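Local coordinates for penicillin binding protein transpeptidase domain protein (Escherichia coli, PDB 4BJQ) that belongs to the penicillin-binding proteins of the bacterial cell envelope, here as a small helix-and-strand fragment whose two copies share a beta sheet, at residues D21-L26 against L67-I72. Sequence-based numbering, arbitrary orientation.
Sequences DRWKAL and LKLPGI. With SO4 (sulfate ion), chain I.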
loop_
_atom_site.group_PDB
_atom_site.type_symbol
_atom_site.label_atom_id
_atom_site.label_comp_id
_atom_site.label_asym_id
_atom_site.label_seq_id
_atom_site.Cartn_x
_atom_site.Cartn_y
_atom_site.Cartn_z
ATOM N N ASP A 21 8.131 -2.587 0.975
ATOM C CA ASP A 21 9.223 -3.586 0.963
ATOM C C ASP A 21 8.907 -4.727 -0.006
ATOM O O ASP A 21 9.803 -5.277 -0.678
ATOM C CB ASP A 21 9.419 -4.220 2.349
ATOM C CG ASP A 21 9.908 -3.233 3.399
ATOM O OD1 ASP A 21 10.529 -2.212 3.040
ATOM O OD2 ASP A 21 9.669 -3.508 4.598
ATOM N N ARG A 22 7.630 -5.092 -0.050
ATOM C CA ARG A 22 7.188 -6.207 -0.867
ATOM C C ARG A 22 7.066 -5.850 -2.341
ATOM O O ARG A 22 7.295 -6.700 -3.192
ATOM C CB ARG A 22 5.885 -6.778 -0.319
ATOM C CG ARG A 22 6.151 -7.654 0.870
ATOM C CD ARG A 22 4.908 -8.095 1.572
ATOM N NE ARG A 22 5.174 -7.853 2.971
ATOM C CZ ARG A 22 4.561 -6.940 3.714
ATOM N NH1 ARG A 22 3.559 -6.221 3.219
ATOM N NH2 ARG A 22 4.937 -6.791 4.973
ATOM N N TRP A 23 6.698 -4.607 -2.638
ATOM C CA TRP A 23 6.746 -4.112 -4.022
ATOM C C TRP A 23 8.162 -4.188 -4.582
ATOM O O TRP A 23 8.361 -4.671 -5.698
ATOM C CB TRP A 23 6.198 -2.685 -4.149
ATOM C CG TRP A 23 4.684 -2.619 -4.091
ATOM C CD1 TRP A 23 3.930 -2.015 -3.122
ATOM C CD2 TRP A 23 3.747 -3.195 -5.027
ATOM N NE1 TRP A 23 2.595 -2.162 -3.401
ATOM C CE2 TRP A 23 2.448 -2.890 -4.555
ATOM C CE3 TRP A 23 3.880 -3.938 -6.214
ATOM C CZ2 TRP A 23 1.280 -3.290 -5.235
ATOM C CZ3 TRP A 23 2.729 -4.333 -6.891
ATOM C CH2 TRP A 23 1.437 -4.013 -6.391
ATOM N N LYS A 24 9.134 -3.704 -3.809
ATOM C CA LYS A 24 10.557 -3.855 -4.141
ATOM C C LYS A 24 10.926 -5.316 -4.361
ATOM O O LYS A 24 11.630 -5.638 -5.304
ATOM C CB LYS A 24 11.441 -3.309 -3.023
ATOM C CG LYS A 24 11.615 -1.814 -3.033
ATOM C CD LYS A 24 12.323 -1.357 -1.749
ATOM C CE LYS A 24 11.897 0.065 -1.380
ATOM N NZ LYS A 24 12.059 1.014 -2.544
ATOM N N ALA A 25 10.455 -6.194 -3.484
ATOM C CA ALA A 25 10.728 -7.617 -3.638
ATOM C C ALA A 25 10.173 -8.194 -4.956
ATOM O O ALA A 25 10.822 -9.047 -5.563
ATOM C CB ALA A 25 10.231 -8.404 -2.426
ATOM N N LEU A 26 8.986 -7.734 -5.390
ATOM C CA LEU A 26 8.421 -8.165 -6.671
ATOM C C LEU A 26 9.338 -7.706 -7.811
ATOM O O LEU A 26 9.702 -8.501 -8.679
ATOM C CB LEU A 26 6.980 -7.642 -6.882
ATOM C CG LEU A 26 6.266 -7.899 -8.233
ATOM C CD1 LEU A 26 6.143 -9.374 -8.542
ATOM C CD2 LEU A 26 4.873 -7.246 -8.312
ATOM N N LEU A 67 3.913 -12.818 -1.365
ATOM C CA LEU A 67 4.055 -11.379 -1.093
ATOM C C LEU A 67 2.695 -10.705 -0.790
ATOM O O LEU A 67 2.653 -9.621 -0.183
ATOM C CB LEU A 67 4.747 -10.657 -2.266
ATOM C CG LEU A 67 6.209 -10.995 -2.607
ATOM C CD1 LEU A 67 6.626 -10.340 -3.910
ATOM C CD2 LEU A 67 7.183 -10.613 -1.484
ATOM N N LYS A 68 1.601 -11.343 -1.222
ATOM C CA LYS A 68 0.229 -10.891 -0.924
ATOM C C LYS A 68 0.054 -9.417 -1.274
ATOM O O LYS A 68 -0.395 -8.617 -0.452
ATOM C CB LYS A 68 -0.143 -11.163 0.548
ATOM C CG LYS A 68 -0.087 -12.642 0.958
ATOM C CD LYS A 68 -1.013 -12.959 2.150
ATOM C CE LYS A 68 -0.525 -12.312 3.444
ATOM N NZ LYS A 68 -1.598 -12.222 4.511
ATOM N N LEU A 69 0.443 -9.062 -2.498
ATOM C CA LEU A 69 0.435 -7.676 -2.927
ATOM C C LEU A 69 -0.935 -7.312 -3.513
ATOM O O LEU A 69 -1.492 -8.055 -4.333
ATOM C CB LEU A 69 1.564 -7.428 -3.947
ATOM C CG LEU A 69 3.024 -7.274 -3.453
ATOM C CD1 LEU A 69 4.002 -7.458 -4.584
ATOM C CD2 LEU A 69 3.298 -5.920 -2.775
ATOM N N PRO A 70 -1.474 -6.153 -3.112
ATOM C CA PRO A 70 -2.790 -5.724 -3.608
ATOM C C PRO A 70 -2.758 -5.539 -5.127
ATOM O O PRO A 70 -1.818 -4.922 -5.672
ATOM C CB PRO A 70 -3.012 -4.374 -2.898
ATOM C CG PRO A 70 -1.615 -3.866 -2.642
ATOM C CD PRO A 70 -0.794 -5.092 -2.336
ATOM N N GLY A 71 -3.755 -6.108 -5.798
ATOM C CA GLY A 71 -3.883 -6.021 -7.249
ATOM C C GLY A 71 -3.018 -6.971 -8.044
ATOM O O GLY A 71 -3.039 -6.947 -9.274
ATOM N N ILE A 72 -2.247 -7.810 -7.364
ATOM C CA ILE A 72 -1.382 -8.756 -8.066
ATOM C C ILE A 72 -2.061 -10.108 -8.117
ATOM O O ILE A 72 -2.542 -10.595 -7.112
ATOM C CB ILE A 72 0.039 -8.844 -7.440
ATOM C CG1 ILE A 72 0.752 -7.495 -7.552
ATOM C CG2 ILE A 72 0.882 -9.960 -8.110
ATOM C CD1 ILE A 72 0.872 -6.967 -8.980
HETATM S S SO4 I . 3.751 -5.098 7.602
HETATM O O1 SO4 I . 2.724 -5.704 8.456
HETATM O O2 SO4 I . 3.157 -4.664 6.337
HETATM O O3 SO4 I . 4.367 -3.961 8.310
HETATM O O4 SO4 I . 4.802 -6.094 7.381
HETATM O O HOH W 1 1.776 -7.120 1.333
#
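Leu69 lays its CD2 methyl over one face of the Trp23 indole, 3.6 Å from the centroid of the five-membered ring and only 11° off its normal, a clear CH-pi contact. Although the CB of Trp23 starts away from the loop 67-72, its CG lies anti to the carbonyl carbon (chi1 -76°) and the broad ring comes back alongside it. A leucine suits the spot because its fork serves two neighbours: while CD2 covers the indole, CD1 packs against CB of Leu26, 3.8 Å away.

The six-membered ring reaches on to the turn. Pro70 O lies near the ring plane at its edge, 3.5 Å from Trp23 CH2, and Ile72 CG1 sits 3.7 Å from that same carbon. Leu26 and Ile72 meet tip to tip, and both also pack on Ile64 of helix 58-66. Leu67 spreads its two methyls over one side of the helix, CD2 on the small Ala25 CB at 3.9 Å and CD1 beside Leu26.

Arg22 takes the solvent side. Its aliphatic part slides past Leu67, and NH1 donates to a water that lies 3.1 Å from Leu67 O and probably donates to it. Farther out, NH2 gives a nearly straight bond (164°) to O2 of a sulfate, 3.1 Å away, which Ser18 OG also holds; the ion probably comes from the crystallisation liquor.

Ile72 N bonds back to Leu69 O, closing a type II beta turn with Pro70 and Gly71 at its corners, proline's fixed phi suiting the first and glycine's ease with positive phi the second. This turn, covered by helix 19-30, links helix 58-66 to strand 72-76 in a small alpha/beta fold whose sheet continues, antiparallel, into the second subunit.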